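PDB 4AUR: LEOA from Escherichia coli, which is a bacterial dynamin, a GTPase that, as its family suggests, probably couples GTP hydrolysis to work on membranes. Local coordinates for residues R132-A138 with D165-L169; E331-M335 with R373-S377. All coordinates share one frame; numbering follows the deposited sequence.

Contact 1 of 2, residues R132-A138 with D165-L169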
ATOM      1  N   ARG A 132      41.497 -19.959  -1.039  1.00 28.00           N
ATOM      2  CA  ARG A 132      40.366 -19.357  -0.352  1.00 28.76           C
ATOM      3  C   ARG A 132      39.131 -19.237  -1.269  1.00 28.95           C
ATOM      4  O   ARG A 132      38.002 -19.585  -0.875  1.00 27.82           O
ATOM      5  CB  ARG A 132      40.777 -17.988   0.191  1.00 30.91           C
ATOM      6  CG  ARG A 132      41.833 -18.015   1.309  1.00 30.53           C
ATOM      7  CD  ARG A 132      42.396 -16.618   1.546  1.00 31.72           C
ATOM      8  NE  ARG A 132      41.356 -15.731   2.065  1.00 32.50           N
ATOM      9  CZ  ARG A 132      41.128 -15.491   3.353  1.00 31.83           C
ATOM     10  NH1 ARG A 132      41.892 -16.036   4.291  1.00 33.14           N
ATOM     11  NH2 ARG A 132      40.123 -14.711   3.699  1.00 30.36           N
ATOM     12  N   ARG A 133      39.332 -18.758  -2.498  1.00 29.19           N
ATOM     13  CA  ARG A 133      38.221 -18.683  -3.459  1.00 27.87           C
ATOM     14  C   ARG A 133      37.635 -20.069  -3.790  1.00 27.47           C
ATOM     15  O   ARG A 133      36.435 -20.225  -3.900  1.00 27.06           O
ATOM     16  CB  ARG A 133      38.681 -17.991  -4.718  1.00 28.59           C
ATOM     17  CG  ARG A 133      37.593 -17.567  -5.705  1.00 30.44           C
ATOM     18  CD  ARG A 133      38.184 -16.958  -6.973  1.00 30.52           C
ATOM     19  NE  ARG A 133      39.495 -16.366  -6.678  1.00 33.31           N
ATOM     20  CZ  ARG A 133      40.567 -16.429  -7.461  1.00 34.01           C
ATOM     21  NH1 ARG A 133      40.521 -17.020  -8.647  1.00 35.34           N
ATOM     22  NH2 ARG A 133      41.701 -15.880  -7.053  1.00 36.78           N
ATOM     23  N   TYR A 134      38.467 -21.080  -3.943  1.00 26.15           N
ATOM     24  CA  TYR A 134      37.953 -22.369  -4.366  1.00 27.42           C
ATOM     25  C   TYR A 134      37.156 -23.012  -3.254  1.00 27.55           C
ATOM     26  O   TYR A 134      36.149 -23.652  -3.510  1.00 28.86           O
ATOM     27  CB  TYR A 134      39.082 -23.302  -4.860  1.00 29.51           C
ATOM     28  CG  TYR A 134      39.227 -23.312  -6.368  1.00 29.01           C
ATOM     29  CD1 TYR A 134      39.885 -22.296  -7.030  1.00 29.27           C
ATOM     30  CD2 TYR A 134      38.676 -24.337  -7.131  1.00 30.41           C
ATOM     31  CE1 TYR A 134      39.997 -22.302  -8.402  1.00 30.50           C
ATOM     32  CE2 TYR A 134      38.785 -24.348  -8.507  1.00 29.99           C
ATOM     33  CZ  TYR A 134      39.446 -23.333  -9.133  1.00 30.79           C
ATOM     34  OH  TYR A 134      39.562 -23.350 -10.502  1.00 35.63           O
ATOM     35  N   ILE A 135      37.575 -22.829  -2.011  1.00 29.02           N
ATOM     36  CA  ILE A 135      36.811 -23.371  -0.893  1.00 27.64           C
ATOM     37  C   ILE A 135      35.597 -22.509  -0.528  1.00 27.35           C
ATOM     38  O   ILE A 135      34.541 -23.049  -0.197  1.00 26.80           O
ATOM     39  CB  ILE A 135      37.712 -23.679   0.296  1.00 28.39           C
ATOM     40  CG1 ILE A 135      38.552 -24.905  -0.061  1.00 30.70           C
ATOM     41  CG2 ILE A 135      36.891 -24.032   1.521  1.00 28.69           C
ATOM     42  CD1 ILE A 135      39.821 -25.047   0.748  1.00 32.28           C
ATOM     43  N   SER A 136      35.720 -21.187  -0.602  1.00 26.01           N
ATOM     44  CA  SER A 136      34.541 -20.351  -0.464  1.00 26.21           C
ATOM     45  C   SER A 136      33.456 -20.824  -1.426  1.00 26.42           C
ATOM     46  O   SER A 136      32.328 -21.101  -1.008  1.00 25.90           O
ATOM     47  CB  SER A 136      34.855 -18.887  -0.753  1.00 26.22           C
ATOM     48  OG  SER A 136      35.371 -18.260   0.394  1.00 27.59           O
ATOM     49  N   GLU A 137      33.815 -20.928  -2.710  1.00 26.91           N
ATOM     50  CA  GLU A 137      32.862 -21.263  -3.802  1.00 27.50           C
ATOM     51  C   GLU A 137      32.592 -22.771  -3.951  1.00 25.28           C
ATOM     52  O   GLU A 137      32.293 -23.231  -5.031  1.00 27.36           O
ATOM     53  CB  GLU A 137      33.329 -20.650  -5.160  1.00 28.02           C
ATOM     54  CG  GLU A 137      33.134 -19.134  -5.247  1.00 29.73           C
ATOM     55  CD  GLU A 137      33.926 -18.433  -6.364  1.00 30.22           C
ATOM     56  OE1 GLU A 137      34.425 -19.132  -7.279  1.00 30.67           O
ATOM     57  OE2 GLU A 137      34.034 -17.165  -6.320  1.00 25.64           O
ATOM     58  N   ALA A 138      32.718 -23.528  -2.875  1.00 24.04           N
ATOM     59  CA  ALA A 138      32.269 -24.895  -2.845  1.00 23.94           C
ATOM     60  C   ALA A 138      30.892 -24.977  -2.196  1.00 25.38           C
ATOM     61  O   ALA A 138      30.528 -24.155  -1.357  1.00 25.08           O
ATOM     62  CB  ALA A 138      33.245 -25.745  -2.078  1.00 24.22           C
ATOM     63  N   ASP A 165      36.946 -17.166   9.293  1.00 32.40           N
ATOM     64  CA  ASP A 165      37.511 -16.388   8.185  1.00 31.76           C
ATOM     65  C   ASP A 165      36.624 -16.534   6.938  1.00 31.12           C
ATOM     66  O   ASP A 165      36.121 -15.539   6.434  1.00 30.89           O
ATOM     67  CB  ASP A 165      38.938 -16.855   7.906  1.00 33.45           C
ATOM     68  CG  ASP A 165      39.769 -15.855   7.094  1.00 34.78           C
ATOM     69  OD1 ASP A 165      39.237 -14.859   6.531  1.00 34.47           O
ATOM     70  OD2 ASP A 165      41.001 -16.095   7.018  1.00 36.22           O
ATOM     71  N   LEU A 166      36.397 -17.768   6.489  1.00 28.67           N
ATOM     72  CA  LEU A 166      35.666 -18.020   5.259  1.00 29.46           C
ATOM     73  C   LEU A 166      34.184 -18.112   5.470  1.00 30.40           C
ATOM     74  O   LEU A 166      33.429 -18.065   4.515  1.00 31.84           O
ATOM     75  CB  LEU A 166      36.115 -19.319   4.601  1.00 30.18           C
ATOM     76  CG  LEU A 166      37.571 -19.438   4.168  1.00 30.42           C
ATOM     77  CD1 LEU A 166      37.743 -20.762   3.455  1.00 29.83           C
ATOM     78  CD2 LEU A 166      38.003 -18.276   3.282  1.00 31.26           C
ATOM     79  N   ASN A 167      33.749 -18.298   6.705  1.00 31.16           N
ATOM     80  CA  ASN A 167      32.351 -18.074   7.030  1.00 31.60           C
ATOM     81  C   ASN A 167      31.445 -19.153   6.438  1.00 30.14           C
ATOM     82  O   ASN A 167      30.318 -18.877   6.070  1.00 28.90           O
ATOM     83  CB  ASN A 167      31.969 -16.660   6.530  1.00 33.77           C
ATOM     84  CG  ASN A 167      30.597 -16.212   6.979  1.00 36.18           C
ATOM     85  OD1 ASN A 167      29.875 -15.570   6.209  1.00 39.03           O
ATOM     86  ND2 ASN A 167      30.213 -16.566   8.203  1.00 35.34           N
ATOM     87  N   LYS A 168      31.936 -20.395   6.384  1.00 30.00           N
ATOM     88  CA  LYS A 168      31.229 -21.490   5.708  1.00 28.52           C
ATOM     89  C   LYS A 168      30.672 -22.519   6.662  1.00 30.08           C
ATOM     90  O   LYS A 168      30.595 -23.705   6.338  1.00 32.31           O
ATOM     91  CB  LYS A 168      32.159 -22.195   4.741  1.00 28.39           C
ATOM     92  CG  LYS A 168      32.785 -21.290   3.704  1.00 29.59           C
ATOM     93  CD  LYS A 168      31.800 -20.960   2.602  1.00 30.20           C
ATOM     94  CE  LYS A 168      31.636 -22.170   1.704  1.00 32.04           C
ATOM     95  NZ  LYS A 168      30.483 -22.019   0.794  1.00 34.40           N
ATOM     96  N   LEU A 169      30.246 -22.076   7.830  1.00 30.82           N
ATOM     97  CA  LEU A 169      29.663 -22.980   8.808  1.00 31.39           C
ATOM     98  C   LEU A 169      28.333 -23.559   8.292  1.00 32.18           C
ATOM     99  O   LEU A 169      28.084 -24.753   8.428  1.00 35.50           O
ATOM    100  CB  LEU A 169      29.493 -22.235  10.144  1.00 33.55           C
ATOM    101  CG  LEU A 169      28.872 -22.865  11.397  1.00 33.10           C
ATOM    102  CD1 LEU A 169      29.120 -21.962  12.583  1.00 33.67           C
ATOM    103  CD2 LEU A 169      27.384 -23.053  11.254  1.00 34.14           C
TER

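Contact 2 of 2, residues E331-M335 with R373-S377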
ATOM      1  N   GLU A 331     -46.937  28.617   1.744  1.00 31.87           N
ATOM      2  CA  GLU A 331     -47.235  29.498   2.877  1.00 32.35           C
ATOM      3  C   GLU A 331     -47.662  30.872   2.394  1.00 30.34           C
ATOM      4  O   GLU A 331     -48.587  31.439   2.937  1.00 30.77           O
ATOM      5  CB  GLU A 331     -46.030  29.596   3.821  1.00 32.57           C
ATOM      6  CG  GLU A 331     -46.012  30.787   4.765  1.00 33.76           C
ATOM      7  CD  GLU A 331     -44.854  30.721   5.753  1.00 34.87           C
ATOM      8  OE1 GLU A 331     -44.549  29.607   6.229  1.00 38.01           O
ATOM      9  OE2 GLU A 331     -44.250  31.768   6.063  1.00 31.80           O
ATOM     10  N   LEU A 332     -46.979  31.389   1.383  1.00 28.33           N
ATOM     11  CA  LEU A 332     -47.310  32.690   0.811  1.00 27.31           C
ATOM     12  C   LEU A 332     -48.646  32.690   0.075  1.00 27.56           C
ATOM     13  O   LEU A 332     -49.303  33.713   0.015  1.00 26.08           O
ATOM     14  CB  LEU A 332     -46.225  33.144  -0.161  1.00 25.16           C
ATOM     15  CG  LEU A 332     -44.844  33.471   0.380  1.00 24.65           C
ATOM     16  CD1 LEU A 332     -43.878  33.753  -0.754  1.00 24.92           C
ATOM     17  CD2 LEU A 332     -44.891  34.659   1.304  1.00 24.74           C
ATOM     18  N   ASN A 333     -49.023  31.556  -0.495  1.00 28.54           N
ATOM     19  CA  ASN A 333     -50.264  31.437  -1.224  1.00 31.70           C
ATOM     20  C   ASN A 333     -51.474  31.426  -0.267  1.00 33.06           C
ATOM     21  O   ASN A 333     -52.492  32.047  -0.541  1.00 31.90           O
ATOM     22  CB  ASN A 333     -50.250  30.192  -2.111  1.00 33.52           C
ATOM     23  CG  ASN A 333     -51.081  30.358  -3.378  1.00 40.09           C
ATOM     24  OD1 ASN A 333     -50.917  31.322  -4.155  1.00 41.68           O
ATOM     25  ND2 ASN A 333     -51.967  29.401  -3.613  1.00 43.96           N
ATOM     26  N   LEU A 334     -51.360  30.748   0.867  1.00 34.58           N
ATOM     27  CA  LEU A 334     -52.382  30.861   1.898  1.00 36.96           C
ATOM     28  C   LEU A 334     -52.535  32.297   2.392  1.00 36.16           C
ATOM     29  O   LEU A 334     -53.636  32.808   2.541  1.00 41.49           O
ATOM     30  CB  LEU A 334     -52.057  29.969   3.089  1.00 39.10           C
ATOM     31  CG  LEU A 334     -52.480  28.524   2.894  1.00 43.70           C
ATOM     32  CD1 LEU A 334     -51.740  27.625   3.878  1.00 46.32           C
ATOM     33  CD2 LEU A 334     -53.994  28.380   3.044  1.00 46.50           C
HETATM   34  N   MSE A 335     -51.422  32.951   2.644  1.00 35.00           N
HETATM   35  CA  MSE A 335     -51.459  34.271   3.202  1.00 34.78           C
HETATM   36  C   MSE A 335     -52.257  35.153   2.325  1.00 33.52           C
HETATM   37  O   MSE A 335     -53.073  35.892   2.804  1.00 31.99           O
HETATM   38  CB  MSE A 335     -50.047  34.773   3.328  1.00 38.35           C
HETATM   39  CG  MSE A 335     -49.956  35.793   4.446  1.00 41.00           C
HETATM   40 SE   MSE A 335     -48.120  36.445   4.382  0.84 47.53          SE
HETATM   41  CE  MSE A 335     -47.289  34.854   5.208  1.00 45.11           C
ATOM     42  N   ARG A 373     -44.546  40.925   7.115  1.00 24.16           N
ATOM     43  CA  ARG A 373     -44.879  39.524   7.314  1.00 26.45           C
ATOM     44  C   ARG A 373     -44.476  38.656   6.128  1.00 25.69           C
ATOM     45  O   ARG A 373     -43.972  37.575   6.310  1.00 26.43           O
ATOM     46  CB  ARG A 373     -46.301  39.280   7.829  1.00 26.78           C
ATOM     47  CG  ARG A 373     -47.435  39.704   6.960  1.00 28.67           C
ATOM     48  CD  ARG A 373     -48.745  39.568   7.733  1.00 29.23           C
ATOM     49  NE  ARG A 373     -49.001  38.178   8.091  1.00 29.42           N
ATOM     50  CZ  ARG A 373     -50.082  37.476   7.766  1.00 30.46           C
ATOM     51  NH1 ARG A 373     -51.086  38.003   7.069  1.00 30.11           N
ATOM     52  NH2 ARG A 373     -50.162  36.212   8.169  1.00 32.38           N
ATOM     53  N   ILE A 374     -44.625  39.151   4.921  1.00 26.39           N
ATOM     54  CA  ILE A 374     -43.995  38.512   3.790  1.00 25.29           C
ATOM     55  C   ILE A 374     -42.478  38.405   3.997  1.00 26.79           C
ATOM     56  O   ILE A 374     -41.867  37.366   3.741  1.00 26.65           O
ATOM     57  CB  ILE A 374     -44.271  39.299   2.510  1.00 24.95           C
ATOM     58  CG1 ILE A 374     -45.753  39.206   2.161  1.00 24.71           C
ATOM     59  CG2 ILE A 374     -43.372  38.820   1.361  1.00 25.30           C
ATOM     60  CD1 ILE A 374     -46.130  39.952   0.890  1.00 25.46           C
ATOM     61  N   LYS A 375     -41.859  39.488   4.435  1.00 28.22           N
ATOM     62  CA  LYS A 375     -40.408  39.516   4.546  1.00 29.30           C
ATOM     63  C   LYS A 375     -39.875  38.459   5.495  1.00 29.79           C
ATOM     64  O   LYS A 375     -38.839  37.874   5.275  1.00 33.93           O
ATOM     65  CB  LYS A 375     -39.951  40.877   5.012  1.00 29.84           C
ATOM     66  CG  LYS A 375     -38.566  40.824   5.573  1.00 33.47           C
ATOM     67  CD  LYS A 375     -37.782  42.072   5.330  1.00 35.62           C
ATOM     68  CE  LYS A 375     -36.457  41.938   6.055  1.00 37.13           C
ATOM     69  NZ  LYS A 375     -35.386  42.356   5.122  1.00 39.28           N
ATOM     70  N   GLN A 376     -40.594  38.234   6.564  1.00 31.36           N
ATOM     71  CA  GLN A 376     -40.199  37.333   7.606  1.00 33.39           C
ATOM     72  C   GLN A 376     -40.318  35.873   7.125  1.00 33.49           C
ATOM     73  O   GLN A 376     -39.591  34.997   7.572  1.00 35.99           O
ATOM     74  CB  GLN A 376     -41.117  37.643   8.783  1.00 37.40           C
ATOM     75  CG  GLN A 376     -40.902  36.866  10.058  1.00 43.50           C
ATOM     76  CD  GLN A 376     -42.222  36.298  10.557  1.00 48.29           C
ATOM     77  OE1 GLN A 376     -42.363  35.074  10.718  1.00 46.94           O
ATOM     78  NE2 GLN A 376     -43.225  37.185  10.750  1.00 49.64           N
ATOM     79  N   SER A 377     -41.240  35.630   6.200  1.00 32.70           N
ATOM     80  CA  SER A 377     -41.405  34.340   5.543  1.00 30.60           C
ATOM     81  C   SER A 377     -40.322  34.056   4.501  1.00 29.21           C
ATOM     82  O   SER A 377     -39.908  32.915   4.329  1.00 25.54           O
ATOM     83  CB  SER A 377     -42.750  34.306   4.838  1.00 31.27           C
ATOM     84  OG  SER A 377     -43.747  33.857   5.714  1.00 35.16           O
TER

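Contact 1 of 2, residues R132-A138 with D165-L169
Arg132 and Asp165 form a two-pronged salt bridge, each terminal nitrogen of the guanidinium taking its own carboxylate oxygen: NH1 lies 2.9 Å from Asp165 OD2 and NH2 lies 3.0 Å from Asp165 OD1. Both oxygens sit near the guanidinium plane, yet are met from above the carboxylate, the two planes being 60° apart. Arg132 NH1 also bonds the carbonyl of Met126.

The other polar bonds belong to Lys168. Its chain doubles back through chi2 and chi3 (-77° and -75°) and brings NZ to the C-terminal end of helix 129-136, where Lys168 NZ donates to Ser136 O at 2.7 Å and to Ala138 O, just beyond the helix, at 3.0 Å. A weak bond to Ser171 OG adds a third partner for this buried ammonium.

Between the polar ends Leu166 fills in. Leu166 CD1 packs on Ile135 CG2 at 3.9 Å, while CD2 meets Ser136 OG and lies over the centre of one guanidinium face of Arg132. Trp161 touches Arg132, Ile135 and Leu166.

Helix 129-136 packs against the end of helix 156-165 and the turn leading to strand 172-177, on the connections into and out of strand 140-146, in the alpha/beta GTPase domain of a P-loop dynamin.

Contact 2 of 2, residues E331-M335 with R373-S377
Met335, modelled as selenomethionine, lies over one face of the Arg373 guanidinium where helices 275-343 and 368-408 run antiparallel in the long helical arm of this dynamin-like protein. The local axes are 165° apart in direction and approach to 11.1 Å. Of all the residues here, Met335 loses the most surface to the partner helix, followed by Ser377 and Arg373.

The Met335 side chain reaches straight across at first, with CG anti to the backbone N (chi1 -153°), and then turns at chi3. Met335 CG rests on the guanidinium face off centre and toward the rim, 3.6 Å from Arg373 NH1. Met335 SE sits almost straight above Arg373 CZ, at 4.0 Å. The two long chains slide past each other in opposite directions, so aliphatic carbon and selenium lie against the flat of the charged group. Beyond the selenium, Met335 CE turns to Ser377, whose OG is 3.7 Å away.

Ser377 points its CB at the other helix and packs there against Leu332 CD2. The carboxylate of Glu331 comes up to its hydroxyl, but the modelled separation is implausibly short and the detail of that pair is doubtful.

Behind these residues Leu332 and Ile374 close the buried side. Helix 489-518 covers them, with Ile514 against Leu332 and with Pro510 and Phe511 against Ile374. Across the seam Leu332 CD2 stands 4.4 Å from Ile374 CG2, and Met335 SE touches the same isoleucine at CG1, 4.3 Å away.

How the contacts relate
The two contacts sit on opposite sides of the chain's centre, with their own centres about 98 Å apart, and they share no helix or strand. Both are partly buried. Contact 1 belongs to the GTPase domain, where a helix end meets a turn between a helix and a strand; its chemistry is directional, with a salt bridge at one end and a lysine gripping backbone carbonyls at the other. Contact 2 joins the later part of one long helix to the early part of another, and side-chain packing carries it. Each lays an apolar side chain over an arginine face, but in contact 1 alone is that arginine also paired across the contact with a carboxylate.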